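Local coordinates for protein alpha-Amylase (Thermotoga maritima, PDB 2B5D) that belongs to glycosyl hydrolase family 57, whose catalytic domain is built round a distorted (beta/alpha)7 barrel, at residues P253-P256 / R257-E260; E328-A331 / R332-M335. All blocks are in the same frame, centred on the assembly; numbering follows the deposited sequence.

Interaction 1. Residues P253-P256 / R257-E260; sequences PGDP and RYRE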
loop_
_atom_site.group_PDB
_atom_site.type_symbol
_atom_site.label_atom_id
_atom_site.label_comp_id
_atom_site.label_asym_id
_atom_site.label_seq_id
_atom_site.Cartn_x
_atom_site.Cartn_y
_atom_site.Cartn_z
ATOM N N PRO A 253 14.216 -26.467 20.007
ATOM C CA PRO A 253 13.827 -26.529 18.574
ATOM C C PRO A 253 14.845 -25.981 17.546
ATOM O O PRO A 253 14.770 -26.322 16.368
ATOM C CB PRO A 253 12.509 -25.741 18.543
ATOM C CG PRO A 253 11.947 -25.925 19.933
ATOM C CD PRO A 253 13.154 -25.835 20.829
ATOM N N GLY A 254 15.779 -25.134 17.957
ATOM C CA GLY A 254 16.796 -24.651 17.027
ATOM C C GLY A 254 17.925 -25.625 16.704
ATOM O O GLY A 254 18.856 -25.277 15.975
ATOM N N ASP A 255 17.851 -26.854 17.224
ATOM C CA ASP A 255 18.827 -27.898 16.923
ATOM C C ASP A 255 18.919 -28.203 15.421
ATOM O O ASP A 255 17.895 -28.418 14.753
ATOM C CB ASP A 255 18.479 -29.170 17.694
ATOM C CG ASP A 255 19.585 -30.217 17.648
ATOM O OD1 ASP A 255 19.712 -30.883 16.594
ATOM O OD2 ASP A 255 20.305 -30.398 18.673
ATOM N N PRO A 256 20.163 -28.250 14.880
ATOM C CA PRO A 256 20.353 -28.522 13.452
ATOM C C PRO A 256 19.730 -29.815 12.917
ATOM O O PRO A 256 19.521 -29.913 11.709
ATOM C CB PRO A 256 21.883 -28.492 13.264
ATOM C CG PRO A 256 22.476 -28.502 14.612
ATOM C CD PRO A 256 21.438 -28.018 15.587
ATOM N N ARG A 257 19.395 -30.778 13.775
ATOM C CA ARG A 257 18.791 -32.080 13.323
ATOM C C ARG A 257 17.286 -32.007 13.140
ATOM O O ARG A 257 16.637 -32.984 12.719
ATOM C CB ARG A 257 19.062 -33.215 14.328
ATOM C CG ARG A 257 20.536 -33.627 14.476
ATOM C CD ARG A 257 20.704 -34.495 15.709
ATOM N NE ARG A 257 20.775 -33.684 16.922
ATOM C CZ ARG A 257 21.026 -34.150 18.142
ATOM N NH1 ARG A 257 21.055 -33.308 19.172
ATOM N NH2 ARG A 257 21.230 -35.452 18.334
ATOM N N TYR A 258 16.714 -30.869 13.520
ATOM C CA TYR A 258 15.269 -30.728 13.499
ATOM C C TYR A 258 14.778 -30.195 12.153
ATOM O O TYR A 258 15.496 -29.489 11.445
ATOM C CB TYR A 258 14.783 -29.856 14.662
ATOM C CG TYR A 258 14.749 -30.538 16.028
ATOM C CD1 TYR A 258 15.171 -29.863 17.155
ATOM C CD2 TYR A 258 14.292 -31.845 16.177
ATOM C CE1 TYR A 258 15.145 -30.456 18.395
ATOM C CE2 TYR A 258 14.252 -32.460 17.417
ATOM C CZ TYR A 258 14.676 -31.764 18.522
ATOM O OH TYR A 258 14.644 -32.352 19.774
ATOM N N ARG A 259 13.539 -30.544 11.820
ATOM C CA ARG A 259 12.934 -30.180 10.548
ATOM C C ARG A 259 12.782 -28.668 10.413
ATOM O O ARG A 259 12.257 -27.991 11.318
ATOM C CB ARG A 259 11.608 -30.917 10.425
ATOM C CG ARG A 259 10.949 -30.945 9.065
ATOM C CD ARG A 259 9.671 -30.196 9.247
ATOM N NE ARG A 259 8.549 -30.917 8.705
ATOM C CZ ARG A 259 7.285 -30.548 8.877
ATOM N NH1 ARG A 259 6.305 -31.256 8.341
ATOM N NH2 ARG A 259 7.003 -29.470 9.586
ATOM N N GLU A 260 13.266 -28.152 9.282
ATOM C CA GLU A 260 13.222 -26.736 8.932
ATOM C C GLU A 260 11.815 -26.326 8.504
ATOM O O GLU A 260 11.216 -26.955 7.632
ATOM C CB GLU A 260 14.226 -26.460 7.817
ATOM C CG GLU A 260 14.159 -25.066 7.220
ATOM C CD GLU A 260 14.509 -23.986 8.222
ATOM O OE1 GLU A 260 13.633 -23.150 8.517
ATOM O OE2 GLU A 260 15.655 -23.984 8.730
#

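Interaction 2. Residues E328-A331 / R332-M335; sequences ESQA and RRLM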
loop_
_atom_site.group_PDB
_atom_site.type_symbol
_atom_site.label_atom_id
_atom_site.label_comp_id
_atom_site.label_asym_id
_atom_site.label_seq_id
_atom_site.Cartn_x
_atom_site.Cartn_y
_atom_site.Cartn_z
ATOM N N GLU A 328 14.086 -32.155 37.650
ATOM C CA GLU A 328 14.437 -32.958 38.823
ATOM C C GLU A 328 15.385 -32.171 39.686
ATOM O O GLU A 328 15.214 -32.017 40.884
ATOM C CB GLU A 328 15.110 -34.231 38.370
ATOM C CG GLU A 328 14.128 -35.197 37.716
ATOM C CD GLU A 328 14.755 -36.517 37.365
ATOM O OE1 GLU A 328 14.027 -37.546 37.381
ATOM O OE2 GLU A 328 15.972 -36.531 37.084
ATOM N N SER A 329 16.405 -31.649 39.070
ATOM C CA SER A 329 17.276 -30.781 39.811
ATOM C C SER A 329 16.455 -29.651 40.501
ATOM O O SER A 329 16.581 -29.430 41.697
ATOM C CB SER A 329 18.351 -30.256 38.884
ATOM O OG SER A 329 19.102 -29.301 39.568
ATOM N N GLN A 330 15.572 -28.978 39.764
ATOM C CA GLN A 330 14.787 -27.837 40.325
ATOM C C GLN A 330 13.825 -28.296 41.452
ATOM O O GLN A 330 13.789 -27.690 42.508
ATOM C CB GLN A 330 14.103 -27.046 39.198
ATOM C CG GLN A 330 13.017 -26.007 39.657
ATOM C CD GLN A 330 12.169 -25.520 38.501
ATOM O OE1 GLN A 330 11.591 -26.315 37.747
ATOM N NE2 GLN A 330 12.083 -24.221 38.361
ATOM N N ALA A 331 13.148 -29.419 41.247
ATOM C CA ALA A 331 12.332 -30.016 42.261
ATOM C C ALA A 331 13.065 -30.280 43.584
ATOM O O ALA A 331 12.576 -29.900 44.671
ATOM C CB ALA A 331 11.674 -31.305 41.744
ATOM N N ARG A 332 14.237 -30.929 43.498
ATOM C CA ARG A 332 14.954 -31.353 44.683
ATOM C C ARG A 332 15.397 -30.140 45.466
ATOM O O ARG A 332 15.227 -30.097 46.690
ATOM C CB ARG A 332 16.152 -32.242 44.310
ATOM C CG ARG A 332 15.790 -33.700 43.930
ATOM C CD ARG A 332 17.080 -34.553 43.866
ATOM N NE ARG A 332 18.073 -33.874 43.020
ATOM C CZ ARG A 332 18.314 -34.192 41.751
ATOM N NH1 ARG A 332 17.671 -35.223 41.178
ATOM N NH2 ARG A 332 19.215 -33.490 41.068
ATOM N N ARG A 333 15.945 -29.155 44.766
ATOM C CA ARG A 333 16.364 -27.910 45.376
ATOM C C ARG A 333 15.183 -27.205 46.100
ATOM O O ARG A 333 15.360 -26.610 47.169
ATOM C CB ARG A 333 16.908 -27.015 44.268
ATOM C CG ARG A 333 17.261 -25.598 44.679
ATOM C CD ARG A 333 17.853 -24.821 43.510
ATOM N NE ARG A 333 16.868 -24.255 42.579
ATOM C CZ ARG A 333 16.711 -24.620 41.301
ATOM N NH1 ARG A 333 17.483 -25.576 40.743
ATOM N NH2 ARG A 333 15.785 -24.011 40.568
ATOM N N LEU A 334 13.994 -27.263 45.494
ATOM C CA LEU A 334 12.812 -26.577 45.999
ATOM C C LEU A 334 12.223 -27.298 47.196
ATOM O O LEU A 334 11.874 -26.654 48.150
ATOM C CB LEU A 334 11.738 -26.444 44.909
ATOM C CG LEU A 334 11.435 -25.154 44.122
ATOM C CD1 LEU A 334 12.432 -24.037 44.247
ATOM C CD2 LEU A 334 11.125 -25.507 42.651
ATOM N N MET A 335 12.078 -28.624 47.116
ATOM C CA MET A 335 11.653 -29.439 48.254
ATOM C C MET A 335 12.536 -29.140 49.472
ATOM O O MET A 335 12.039 -28.832 50.576
ATOM C CB MET A 335 11.684 -30.931 47.900
ATOM C CG MET A 335 10.381 -31.421 47.324
ATOM S SD MET A 335 10.252 -33.077 46.598
ATOM C CE MET A 335 11.508 -33.013 45.294
HETATM O O HOH W 1 13.114 -22.632 40.629
#

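Interaction 1. Residues P253-P256 / R257-E260
Asp-255 OD1 accepts two N-H groups of Arg-257. Arg-257 N lies 2.8 Å from Asp-255 OD1, on its anti side, with an N-H...O angle of 163°, and this i to i+2 bond defines an Asx turn. Superimposed on it is a type I beta turn from Asp-255 to Tyr-258, closed where Tyr-258 N donates to Asp-255 O at 3.0 Å. The second grip on Asp-255 OD1 comes from Arg-257 NE, 3.0 Å away on the syn side, while Arg-257 NH1 reaches Asp-255 OD2, also at 3.0 Å. This side-on salt bridge is not coplanar, since the carboxylate and guanidinium planes stand 39° apart, though both oxygens lie close to the guanidinium plane. A bend at chi3 (-80°) turns the Arg-257 guanidinium toward the carboxylate. Its NH2 forms a salt bridge with Glu-318 on helix 309-338, so one guanidinium ties the turn, in the loop after strand 233-236, to that helix. Around the buried Tyr-258 ring, Trp-357 packs edge-to-face and His-319 also meets it. Asp-255 CB approaches the ring obliquely, 3.4 Å from Tyr-258 CD1, and Pro-253 O, from the 3-10 segment before the turn, is 3.6 Å from the same CD1.

Interaction 2. Residues E328-A331 / R332-M335
Arg-332 curls back along helix 309-338 against Glu-328 and Ser-329, an i to i+4 and i to i+3 packing on the alpha-helix. Its CB sits 3.6 Å from Glu-328 O, and CG, placed anti to the carbonyl carbon (chi1 -77°), is likewise beside that oxygen. A bend at chi3 (-51°) then folds the guanidinium over the preceding turn: Glu-328 O lies 3.9 Å above its plane, over the centre, with Ser-329 N toward the rim of the same face. At the tip, Arg-332 NH1 passes Glu-328 CB at 3.9 Å and Arg-332 NH2 meets Ser-329 CA at 3.6 Å. Glu-328 O takes its hydrogen bond from the backbone N of Arg-332 at 3.0 Å, the first of four successive i to i+4 bonds that end at Met-335 N. The polar ends have partners off the helix: Arg-332 NH1 forms a salt bridge with Asp-376 and Glu-328 OE1 a hydrogen bond with Ser-374 OG; Glu-328 OE2 stays 4.6 Å from Arg-332 NH1, too far for contact.

Gln-330 lies alongside Leu-334, both pointing the same way, and obliquely across Arg-333. A water accepts from Gln-330 NE2, which also bonds Asp-238, and weakly from Arg-333 NH2. Next to strand 377-379, where Ala-331 touches Leu-377, the bent Met-335 chain brings CE to 3.9 Å from Ala-331 CB and 3.3 Å from Ala-331 O.

Overall arrangement
Both interactions are local, and helix 309-338 connects them. Interaction 2 lies on that helix near its C-terminal end, whereas interaction 1 is a type I turn in a loop, docked on an earlier part of it through Ala-315, Val-316, Glu-318 and His-319. Their centres are 29 Å apart and their nearest atoms about 17 Å apart, so they do not touch. Each is partly buried, but the chemistry differs. In interaction 1 the Asp-255 carboxylate bonds both the main chain and the guanidinium of Arg-257, while residues 328-335 rely on helical backbone bonds, with arginines packed over the chain. Arg-333 also packs on Gln-217 of a second subunit, whereas no other chain touches interaction 1.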